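PDB 3K20: oxidoreductase from Corynebacterium diphtheriae, which probably acts as an FMN-dependent oxidoreductase of the NADPH-dependent FMN reductase family. Local coordinates for residues R12-I17 with S184-E189; V90-V95 with I122-A127; V150-G155 with G180-L185. One frame throughout, in Å; residues are numbered along the deposited sequence.

How the contacts relate
All three contacts are built on one parallel sheet, ordered 49-55, 12-18, 88-94, 120-127, 150-159. Contact 2 lies in its middle, about 6 Å from the centre of the chain, while contacts 1 and 3 lie about 12 Å out, their own centres about 10 Å apart. These two share S184 and L185 and both use helix 165-186, so the last helix bridges the first strand and the last. Contact 2 is nested in sequence inside the loop closed by contact 1 and is complete before contact 3 opens. The C-terminal helix thus closes the fold against the sheet, L182 CD2 packing on L14, V90 and I122 from three adjacent strands.

Contact 1. Residues R12-I17 with S184-E189; sequences RTLAVI and SLIVEE
R12, at the start of the first strand, lies alongside I186 in the last part of helix 165-186, the two side chains running antiparallel. The contact begins at R12 CB, which is 3.7 Å from I186 CG2, and tightens at R12 CG, 3.4 Å from the same methyl. A bend at chi2 (54°) then turns the chain toward residues 187-189. NE forms a salt bridge with E47, which fixes one side of the guanidinium. Over one face of that flat group lie I186 O, 3.4 Å above its plane, and V187 CA, both displaced from the centre of the group. The tip ends on a backbone carbonyl: R12 NH2 donates to E189 O at 2.8 Å with an N-H...O angle of 165°, the acceptor within 7° of the guanidinium plane, and NH1 adds a weak bond to the same oxygen. Deeper in, L14 CD1 meets I186 CD1 at 4.2 Å, the two side chains crossing at about a right angle. Around this pair, L14 also packs on V38 of helix 26-44, L49 of strand 49-55 and V90 of strand 88-94. With I186 meeting both R12 and L14, the C-terminal part of helix 165-186 lies by the N-terminal end of strand 12-18.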
ATOM      1  N   ARG A  12      32.600  12.843   2.642  0.50 34.74           N
ATOM      2  CA  ARG A  12      31.179  12.631   2.431  0.50 27.84           C
ATOM      3  C   ARG A  12      30.464  12.477   3.759  0.50 23.94           C
ATOM      4  O   ARG A  12      30.995  11.897   4.701  0.50 22.03           O
ATOM      5  CB  ARG A  12      30.957  11.396   1.561  0.50 27.46           C
ATOM      6  CG  ARG A  12      31.034  11.666   0.066  0.50 28.19           C
ATOM      7  CD  ARG A  12      32.319  12.354  -0.337  0.50 29.49           C
ATOM      8  NE  ARG A  12      32.432  12.476  -1.789  0.50 31.07           N
ATOM      9  CZ  ARG A  12      31.598  13.173  -2.555  0.50 32.01           C
ATOM     10  NH1 ARG A  12      30.577  13.822  -2.012  0.50 32.12           N
ATOM     11  NH2 ARG A  12      31.787  13.222  -3.867  0.50 31.23           N
ATOM     12  N   THR A  13      29.248  13.007   3.818  1.00 49.34           N
ATOM     13  CA  THR A  13      28.428  12.971   5.027  1.00 48.18           C
ATOM     14  C   THR A  13      27.205  12.066   4.906  1.00 46.02           C
ATOM     15  O   THR A  13      26.472  12.125   3.922  1.00 45.61           O
ATOM     16  CB  THR A  13      27.924  14.374   5.390  1.00 47.65           C
ATOM     17  OG1 THR A  13      27.332  14.972   4.229  1.00 48.57           O
ATOM     18  CG2 THR A  13      29.065  15.244   5.897  1.00 45.91           C
ATOM     19  N   LEU A  14      26.982  11.244   5.928  1.00 41.68           N
ATOM     20  CA  LEU A  14      25.849  10.328   5.948  1.00 41.22           C
ATOM     21  C   LEU A  14      24.999  10.520   7.202  1.00 41.24           C
ATOM     22  O   LEU A  14      25.478  10.308   8.314  1.00 42.24           O
ATOM     23  CB  LEU A  14      26.336   8.881   5.907  1.00 39.37           C
ATOM     24  CG  LEU A  14      25.219   7.838   6.009  1.00 41.00           C
ATOM     25  CD1 LEU A  14      24.431   7.802   4.694  1.00 36.00           C
ATOM     26  CD2 LEU A  14      25.805   6.458   6.334  1.00 39.58           C
ATOM     27  N   ALA A  15      23.742  10.921   7.027  1.00 37.53           N
ATOM     28  CA  ALA A  15      22.840  11.102   8.167  1.00 37.21           C
ATOM     29  C   ALA A  15      22.115   9.780   8.407  1.00 37.20           C
ATOM     30  O   ALA A  15      21.809   9.055   7.455  1.00 36.99           O
ATOM     31  CB  ALA A  15      21.827  12.202   7.880  1.00 35.53           C
ATOM     32  N   VAL A  16      21.852   9.461   9.670  1.00 40.43           N
ATOM     33  CA  VAL A  16      21.156   8.224   9.999  1.00 41.05           C
ATOM     34  C   VAL A  16      20.082   8.500  11.029  1.00 40.49           C
ATOM     35  O   VAL A  16      20.375   9.017  12.102  1.00 43.43           O
ATOM     36  CB  VAL A  16      22.105   7.166  10.594  1.00 42.43           C
ATOM     37  CG1 VAL A  16      21.379   5.834  10.697  1.00 41.87           C
ATOM     38  CG2 VAL A  16      23.358   7.040   9.742  1.00 44.60           C
ATOM     39  N   ILE A  17      18.841   8.155  10.709  1.00 39.99           N
ATOM     40  CA  ILE A  17      17.739   8.369  11.638  1.00 38.74           C
ATOM     41  C   ILE A  17      17.263   7.029  12.182  1.00 38.95           C
ATOM     42  O   ILE A  17      16.764   6.191  11.433  1.00 38.42           O
ATOM     43  CB  ILE A  17      16.539   9.071  10.956  1.00 38.80           C
ATOM     44  CG1 ILE A  17      16.997  10.355  10.258  1.00 37.99           C
ATOM     45  CG2 ILE A  17      15.463   9.390  11.997  1.00 38.54           C
ATOM     46  CD1 ILE A  17      17.579  11.396  11.192  1.00 40.00           C
ATOM     47  N   SER A 184      27.523   4.425  -4.137  1.00 43.19           N
ATOM     48  CA  SER A 184      27.694   4.858  -5.518  1.00 46.29           C
ATOM     49  C   SER A 184      27.048   6.215  -5.760  1.00 45.78           C
ATOM     50  O   SER A 184      27.617   7.080  -6.430  1.00 46.34           O
ATOM     51  CB  SER A 184      27.104   3.823  -6.471  1.00 47.46           C
ATOM     52  OG  SER A 184      27.797   2.593  -6.347  1.00 52.71           O
ATOM     53  N   LEU A 185      25.852   6.391  -5.211  1.00 50.53           N
ATOM     54  CA  LEU A 185      25.125   7.646  -5.341  1.00 49.54           C
ATOM     55  C   LEU A 185      25.829   8.752  -4.553  1.00 49.87           C
ATOM     56  O   LEU A 185      25.869   9.904  -4.980  1.00 51.35           O
ATOM     57  CB  LEU A 185      23.691   7.469  -4.824  1.00 46.32           C
ATOM     58  CG  LEU A 185      22.544   7.295  -5.820  1.00 44.92           C
ATOM     59  CD1 LEU A 185      22.949   6.417  -6.971  1.00 43.50           C
ATOM     60  CD2 LEU A 185      21.350   6.712  -5.096  1.00 43.81           C
ATOM     61  N   ILE A 186      26.393   8.401  -3.407  1.00 43.63           N
ATOM     62  CA  ILE A 186      27.064   9.390  -2.575  1.00 45.54           C
ATOM     63  C   ILE A 186      28.336   9.980  -3.179  1.00 49.97           C
ATOM     64  O   ILE A 186      28.531  11.194  -3.150  1.00 51.38           O
ATOM     65  CB  ILE A 186      27.385   8.806  -1.187  1.00 42.32           C
ATOM     66  CG1 ILE A 186      26.098   8.689  -0.370  1.00 38.67           C
ATOM     67  CG2 ILE A 186      28.385   9.682  -0.474  1.00 41.44           C
ATOM     68  CD1 ILE A 186      26.268   7.956   0.930  1.00 36.66           C
ATOM     69  N   VAL A 187      29.203   9.129  -3.719  1.00 49.02           N
ATOM     70  CA  VAL A 187      30.452   9.608  -4.303  1.00 53.07           C
ATOM     71  C   VAL A 187      30.228  10.229  -5.674  1.00 57.20           C
ATOM     72  O   VAL A 187      31.144  10.793  -6.269  1.00 58.10           O
ATOM     73  CB  VAL A 187      31.475   8.470  -4.438  1.00 52.38           C
ATOM     74  CG1 VAL A 187      31.807   7.907  -3.068  1.00 50.99           C
ATOM     75  CG2 VAL A 187      30.924   7.388  -5.338  1.00 51.86           C
ATOM     76  N   GLU A 188      28.998  10.128  -6.162  1.00 72.37           N
ATOM     77  CA  GLU A 188      28.622  10.667  -7.460  1.00 77.24           C
ATOM     78  C   GLU A 188      28.354  12.168  -7.364  1.00 80.77           C
ATOM     79  O   GLU A 188      28.640  12.917  -8.295  1.00 82.35           O
ATOM     80  CB  GLU A 188      27.376   9.939  -7.952  1.00 77.55           C
ATOM     81  CG  GLU A 188      26.852  10.370  -9.300  1.00 81.23           C
ATOM     82  CD  GLU A 188      25.495   9.755  -9.600  1.00 82.43           C
ATOM     83  OE1 GLU A 188      24.505  10.115  -8.915  1.00 80.16           O
ATOM     84  OE2 GLU A 188      25.420   8.902 -10.514  1.00 84.53           O
ATOM     85  N   GLU A 189      27.806  12.599  -6.231  1.00 85.62           N
ATOM     86  CA  GLU A 189      27.497  14.010  -6.011  1.00 89.79           C
ATOM     87  C   GLU A 189      28.783  14.827  -5.938  1.00 93.89           C
ATOM     88  O   GLU A 189      29.707  14.483  -5.196  1.00 95.09           O
ATOM     89  CB  GLU A 189      26.721  14.185  -4.701  1.00 88.71           C
ATOM     90  CG  GLU A 189      25.468  13.336  -4.579  1.00 88.62           C
ATOM     91  CD  GLU A 189      24.866  13.408  -3.189  1.00 88.46           C
ATOM     92  OE1 GLU A 189      25.620  13.220  -2.213  1.00 88.79           O
ATOM     93  OE2 GLU A 189      23.646  13.645  -3.065  1.00 88.71           O
TER

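Contact 2. Residues V90-V95 with I122-A127; sequences VVATPV and IIAATA
V91 and I123 face the same side of the sheet, and their branches cross obliquely, with V91 CG2 3.9 Å from I123 CG2. The chi1 of V91 (-63°) puts CG2 between the backbone N and the carbonyl carbon, on the flank next to I123. At the next pair on this face, T93 turns its methyl rather than its hydroxyl to the neighbouring strand: CG2 lies 4.2 Å from A125 CB. Its OG1, opposite the backbone N at chi1 172°, instead reaches P94 O at 2.8 Å, in the carbonyl plane and on a lone pair. Further along, V95 CG2 lies 4.2 Å from A127 CB and slightly farther from A125 CB. On the reverse face, A92 CB and A124 CB stand 4.2 Å apart, next to the preceding V90-I122 pair, and this small-residue surface packs against helix 26-44 through T27 and I34. On the face of V91, T93 and I123, T93 and I123 pack on L140 of helix 135-146.

Backbone bonds set this pairing. V91 N donates to I122 O at 3.1 Å, A124 N to V91 O at 2.8 Å, T93 N to A124 O and T126 N to T93 O; a weak bond from V95 N to T126 O ends the ladder. The axes of strands 90-94 and 122-127 diverge by 20°. With helix 102-109 between them, the strands form a beta-alpha-beta crossover at the centre of a flavodoxin-like fold. A sulfate, probably from the crystallisation liquor, lies about 4 Å from the P94 side chain, at the strand ends where relatives of this family bind FMN.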
ATOM      1  N   VAL A  90      20.120   7.261   5.771  1.00 40.66           N
ATOM      2  CA  VAL A  90      19.691   5.927   6.156  1.00 40.09           C
ATOM      3  C   VAL A  90      18.589   6.139   7.185  1.00 40.61           C
ATOM      4  O   VAL A  90      18.768   6.907   8.133  1.00 40.71           O
ATOM      5  CB  VAL A  90      20.818   5.110   6.829  1.00 40.42           C
ATOM      6  CG1 VAL A  90      20.287   3.738   7.242  1.00 37.68           C
ATOM      7  CG2 VAL A  90      21.994   4.956   5.885  1.00 41.76           C
ATOM      8  N   VAL A  91      17.448   5.484   6.997  1.00 38.41           N
ATOM      9  CA  VAL A  91      16.360   5.606   7.960  1.00 38.07           C
ATOM     10  C   VAL A  91      15.957   4.205   8.411  1.00 39.54           C
ATOM     11  O   VAL A  91      15.815   3.301   7.587  1.00 40.15           O
ATOM     12  CB  VAL A  91      15.158   6.362   7.359  1.00 35.22           C
ATOM     13  CG1 VAL A  91      15.585   7.778   7.015  1.00 32.74           C
ATOM     14  CG2 VAL A  91      14.645   5.655   6.118  1.00 32.57           C
ATOM     15  N   ALA A  92      15.805   4.024   9.723  1.00 41.74           N
ATOM     16  CA  ALA A  92      15.453   2.725  10.295  1.00 43.18           C
ATOM     17  C   ALA A  92      14.323   2.835  11.322  1.00 44.82           C
ATOM     18  O   ALA A  92      14.271   3.792  12.106  1.00 47.14           O
ATOM     19  CB  ALA A  92      16.686   2.094  10.950  1.00 40.83           C
ATOM     20  N   THR A  93      13.426   1.855  11.334  1.00 39.58           N
ATOM     21  CA  THR A  93      12.323   1.893  12.281  1.00 39.64           C
ATOM     22  C   THR A  93      11.838   0.527  12.716  1.00 40.76           C
ATOM     23  O   THR A  93      11.988  -0.461  11.994  1.00 39.42           O
ATOM     24  CB  THR A  93      11.093   2.634  11.689  1.00 39.80           C
ATOM     25  OG1 THR A  93       9.967   2.488  12.569  1.00 35.53           O
ATOM     26  CG2 THR A  93      10.726   2.057  10.319  1.00 36.93           C
ATOM     27  N   PRO A  94      11.272   0.454  13.928  1.00 42.43           N
ATOM     28  CA  PRO A  94      10.730  -0.786  14.484  1.00 44.33           C
ATOM     29  C   PRO A  94       9.354  -0.909  13.827  1.00 44.40           C
ATOM     30  O   PRO A  94       8.835   0.073  13.284  1.00 43.23           O
ATOM     31  CB  PRO A  94      10.582  -0.473  15.975  1.00 44.35           C
ATOM     32  CG  PRO A  94      11.551   0.648  16.205  1.00 45.97           C
ATOM     33  CD  PRO A  94      11.383   1.482  14.977  1.00 43.42           C
ATOM     34  N   VAL A  95       8.756  -2.091  13.859  1.00 41.87           N
ATOM     35  CA  VAL A  95       7.433  -2.216  13.271  1.00 41.65           C
ATOM     36  C   VAL A  95       6.368  -2.289  14.370  1.00 42.83           C
ATOM     37  O   VAL A  95       6.283  -3.268  15.109  1.00 43.05           O
ATOM     38  CB  VAL A  95       7.345  -3.445  12.349  1.00 41.12           C
ATOM     39  CG1 VAL A  95       5.965  -3.512  11.703  1.00 38.60           C
ATOM     40  CG2 VAL A  95       8.429  -3.357  11.273  1.00 40.30           C
ATOM     41  N   ILE A 122      18.584   4.861   2.005  1.00 36.35           N
ATOM     42  CA  ILE A 122      18.383   3.437   2.195  1.00 35.05           C
ATOM     43  C   ILE A 122      17.289   3.346   3.242  1.00 35.29           C
ATOM     44  O   ILE A 122      17.411   3.948   4.303  1.00 36.16           O
ATOM     45  CB  ILE A 122      19.628   2.735   2.760  1.00 34.75           C
ATOM     46  CG1 ILE A 122      20.755   2.739   1.731  1.00 33.69           C
ATOM     47  CG2 ILE A 122      19.278   1.300   3.149  1.00 31.39           C
ATOM     48  CD1 ILE A 122      21.989   1.987   2.199  1.00 32.83           C
ATOM     49  N   ILE A 123      16.213   2.625   2.950  1.00 32.31           N
ATOM     50  CA  ILE A 123      15.144   2.479   3.938  1.00 33.48           C
ATOM     51  C   ILE A 123      15.323   1.133   4.629  1.00 35.53           C
ATOM     52  O   ILE A 123      15.578   0.119   3.972  1.00 36.65           O
ATOM     53  CB  ILE A 123      13.729   2.530   3.302  1.00 32.56           C
ATOM     54  CG1 ILE A 123      13.638   1.564   2.123  1.00 29.39           C
ATOM     55  CG2 ILE A 123      13.393   3.960   2.881  1.00 32.95           C
ATOM     56  CD1 ILE A 123      12.247   1.465   1.550  1.00 28.75           C
ATOM     57  N   ALA A 124      15.198   1.132   5.955  1.00 41.69           N
ATOM     58  CA  ALA A 124      15.366  -0.085   6.747  1.00 42.57           C
ATOM     59  C   ALA A 124      14.331  -0.207   7.862  1.00 43.28           C
ATOM     60  O   ALA A 124      13.786   0.788   8.337  1.00 42.01           O
ATOM     61  CB  ALA A 124      16.770  -0.126   7.350  1.00 41.09           C
ATOM     62  N   ALA A 125      14.077  -1.445   8.277  1.00 38.62           N
ATOM     63  CA  ALA A 125      13.122  -1.726   9.340  1.00 39.41           C
ATOM     64  C   ALA A 125      13.460  -3.070   9.991  1.00 41.19           C
ATOM     65  O   ALA A 125      14.050  -3.943   9.356  1.00 40.70           O
ATOM     66  CB  ALA A 125      11.705  -1.745   8.773  1.00 37.85           C
ATOM     67  N   THR A 126      13.081  -3.226  11.255  1.00 38.95           N
ATOM     68  CA  THR A 126      13.342  -4.455  11.997  1.00 40.84           C
ATOM     69  C   THR A 126      12.115  -4.985  12.760  1.00 41.41           C
ATOM     70  O   THR A 126      11.220  -4.226  13.142  1.00 41.77           O
ATOM     71  CB  THR A 126      14.506  -4.239  12.989  1.00 42.28           C
ATOM     72  OG1 THR A 126      14.614  -5.369  13.863  1.00 47.24           O
ATOM     73  CG2 THR A 126      14.276  -2.973  13.811  1.00 41.65           C
ATOM     74  N   ALA A 127      12.096  -6.298  12.971  1.00 35.28           N
ATOM     75  CA  ALA A 127      11.013  -6.983  13.683  1.00 36.07           C
ATOM     76  C   ALA A 127      11.436  -8.422  13.949  1.00 37.84           C
ATOM     77  O   ALA A 127      12.450  -8.881  13.428  1.00 38.79           O
ATOM     78  CB  ALA A 127       9.735  -6.977  12.853  1.00 33.33           C
TER

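Contact 3. Residues V150-G155 with G180-L185; sequences VVVPTG and GELASL
A short loop breaks the last strand of the sheet, 150-159, and there E181 of helix 165-186 grips T154 through both carboxylate oxygens. T154 N donates to E181 OE1 at 2.8 Å, nearly straight at 167°, and OE1 accepts through its syn lone pair. The hydroxyl T154 OG1 gives its hydrogen to E181 OE2 at 2.7 Å, but comes from well above the carboxylate plane, 53° out of it, so that a lone pair can be assigned to the OE1 bond but not to this one. Both can form because OG1 sits beside the backbone N of T154 (chi1 -47°), putting the two donors on the same flank, while the glutamate runs extended beyond CG to bring its flat end across the threonine at about a right angle. Two donors on separate oxygens limit rotation of the carboxylate; a weak bond from R177 to T154 OG1 brings a positive charge close by, which would probably steady the acid further.

The loop itself packs closely on the acid. P153 CD lies 3.2 Å from E181 OE1, and V152 CB is 3.3 Å from E181 OE1, so carbons of both residues close round the same oxygen that T154 N reaches. Beyond the carboxylate the contact becomes hydrophobic. L185 CD2 is met by V150 CG2 at 3.8 Å, the two side chains meeting end to end, and by V152 CG1 at 3.9 Å. L182 CD1 touches V152 CG1 more distantly, at 4.4 Å.

V152 and L182 both rest on I122 of strand 120-127, and L182 also reaches V38 of helix 26-44. At the outer edge, V150 packs on P153 of the second subunit, so this corner of helix and broken strand borders the subunit interface.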
ATOM      1  N   VAL A 150      15.694   9.853  -3.450  1.00 37.78           N
ATOM      2  CA  VAL A 150      15.908   8.690  -4.292  1.00 36.18           C
ATOM      3  C   VAL A 150      16.291   7.488  -3.401  1.00 35.23           C
ATOM      4  O   VAL A 150      17.411   7.389  -2.892  1.00 34.24           O
ATOM      5  CB  VAL A 150      16.962   8.983  -5.408  1.00 36.71           C
ATOM      6  CG1 VAL A 150      17.891  10.073  -4.973  1.00 38.76           C
ATOM      7  CG2 VAL A 150      17.731   7.723  -5.755  1.00 34.10           C
ATOM      8  N   VAL A 151      15.316   6.603  -3.188  1.00 35.07           N
ATOM      9  CA  VAL A 151      15.483   5.404  -2.364  1.00 34.42           C
ATOM     10  C   VAL A 151      16.076   4.261  -3.173  1.00 35.41           C
ATOM     11  O   VAL A 151      15.475   3.813  -4.144  1.00 37.25           O
ATOM     12  CB  VAL A 151      14.131   4.920  -1.811  1.00 33.68           C
ATOM     13  CG1 VAL A 151      14.337   3.707  -0.911  1.00 32.28           C
ATOM     14  CG2 VAL A 151      13.441   6.055  -1.065  1.00 33.96           C
ATOM     15  N   VAL A 152      17.246   3.781  -2.770  1.00 35.63           N
ATOM     16  CA  VAL A 152      17.898   2.698  -3.492  1.00 36.68           C
ATOM     17  C   VAL A 152      17.010   1.457  -3.509  1.00 37.10           C
ATOM     18  O   VAL A 152      16.234   1.227  -2.584  1.00 36.38           O
ATOM     19  CB  VAL A 152      19.256   2.383  -2.864  1.00 38.04           C
ATOM     20  CG1 VAL A 152      20.162   3.606  -2.979  1.00 37.49           C
ATOM     21  CG2 VAL A 152      19.079   1.986  -1.409  1.00 36.73           C
ATOM     22  N   PRO A 153      17.115   0.640  -4.566  1.00 42.41           N
ATOM     23  CA  PRO A 153      16.307  -0.576  -4.712  1.00 42.85           C
ATOM     24  C   PRO A 153      16.369  -1.555  -3.550  1.00 43.76           C
ATOM     25  O   PRO A 153      15.340  -2.085  -3.121  1.00 45.02           O
ATOM     26  CB  PRO A 153      16.825  -1.183  -6.021  1.00 43.25           C
ATOM     27  CG  PRO A 153      17.279   0.018  -6.791  1.00 43.30           C
ATOM     28  CD  PRO A 153      18.014   0.804  -5.720  1.00 43.33           C
ATOM     29  N   THR A 154      17.566  -1.808  -3.035  1.00 35.95           N
ATOM     30  CA  THR A 154      17.682  -2.753  -1.936  1.00 35.49           C
ATOM     31  C   THR A 154      17.256  -2.141  -0.607  1.00 35.40           C
ATOM     32  O   THR A 154      17.991  -1.357  -0.002  1.00 33.56           O
ATOM     33  CB  THR A 154      19.122  -3.284  -1.772  1.00 35.21           C
ATOM     34  OG1 THR A 154      19.647  -3.670  -3.047  1.00 36.97           O
ATOM     35  CG2 THR A 154      19.125  -4.499  -0.847  1.00 35.18           C
ATOM     36  N   GLY A 155      16.052  -2.489  -0.169  1.00 40.95           N
ATOM     37  CA  GLY A 155      15.573  -2.009   1.109  1.00 41.20           C
ATOM     38  C   GLY A 155      16.064  -3.055   2.088  1.00 42.35           C
ATOM     39  O   GLY A 155      16.239  -4.216   1.711  1.00 43.04           O
ATOM     40  N   GLY A 180      26.306  -0.563  -1.237  1.00 41.19           N
ATOM     41  CA  GLY A 180      26.953  -0.198  -2.482  1.00 41.30           C
ATOM     42  C   GLY A 180      26.118   0.766  -3.301  1.00 40.58           C
ATOM     43  O   GLY A 180      26.631   1.756  -3.829  1.00 38.81           O
ATOM     44  N   GLU A 181      24.826   0.478  -3.407  1.00 41.76           N
ATOM     45  CA  GLU A 181      23.933   1.329  -4.177  1.00 43.66           C
ATOM     46  C   GLU A 181      24.027   2.760  -3.656  1.00 44.30           C
ATOM     47  O   GLU A 181      24.215   3.709  -4.431  1.00 44.79           O
ATOM     48  CB  GLU A 181      22.497   0.804  -4.076  1.00 43.53           C
ATOM     49  CG  GLU A 181      22.397  -0.696  -4.356  1.00 44.92           C
ATOM     50  CD  GLU A 181      20.970  -1.228  -4.397  1.00 45.35           C
ATOM     51  OE1 GLU A 181      20.078  -0.667  -3.720  1.00 46.17           O
ATOM     52  OE2 GLU A 181      20.750  -2.235  -5.097  1.00 46.10           O
ATOM     53  N   LEU A 182      23.927   2.906  -2.337  1.00 38.29           N
ATOM     54  CA  LEU A 182      23.993   4.217  -1.709  1.00 37.54           C
ATOM     55  C   LEU A 182      25.366   4.846  -1.900  1.00 39.03           C
ATOM     56  O   LEU A 182      25.474   6.000  -2.309  1.00 38.44           O
ATOM     57  CB  LEU A 182      23.694   4.104  -0.213  1.00 34.42           C
ATOM     58  CG  LEU A 182      23.453   5.435   0.502  1.00 31.93           C
ATOM     59  CD1 LEU A 182      22.234   6.114  -0.089  1.00 30.02           C
ATOM     60  CD2 LEU A 182      23.252   5.189   1.988  1.00 31.77           C
ATOM     61  N   ALA A 183      26.410   4.080  -1.600  1.00 43.95           N
ATOM     62  CA  ALA A 183      27.775   4.572  -1.728  1.00 45.54           C
ATOM     63  C   ALA A 183      28.021   5.126  -3.123  1.00 47.93           C
ATOM     64  O   ALA A 183      28.644   6.173  -3.272  1.00 49.60           O
ATOM     65  CB  ALA A 183      28.766   3.461  -1.421  1.00 44.39           C
ATOM     66  N   SER A 184      27.523   4.425  -4.137  1.00 43.19           N
ATOM     67  CA  SER A 184      27.694   4.858  -5.518  1.00 46.29           C
ATOM     68  C   SER A 184      27.048   6.215  -5.760  1.00 45.78           C
ATOM     69  O   SER A 184      27.617   7.080  -6.430  1.00 46.34           O
ATOM     70  CB  SER A 184      27.104   3.823  -6.471  1.00 47.46           C
ATOM     71  OG  SER A 184      27.797   2.593  -6.347  1.00 52.71           O
ATOM     72  N   LEU A 185      25.852   6.391  -5.211  1.00 50.53           N
ATOM     73  CA  LEU A 185      25.125   7.646  -5.341  1.00 49.54           C
ATOM     74  C   LEU A 185      25.829   8.752  -4.553  1.00 49.87           C
ATOM     75  O   LEU A 185      25.869   9.904  -4.980  1.00 51.35           O
ATOM     76  CB  LEU A 185      23.691   7.469  -4.824  1.00 46.32           C
ATOM     77  CG  LEU A 185      22.544   7.295  -5.820  1.00 44.92           C
ATOM     78  CD1 LEU A 185      22.949   6.417  -6.971  1.00 43.50           C
ATOM     79  CD2 LEU A 185      21.350   6.712  -5.096  1.00 43.81           C
TER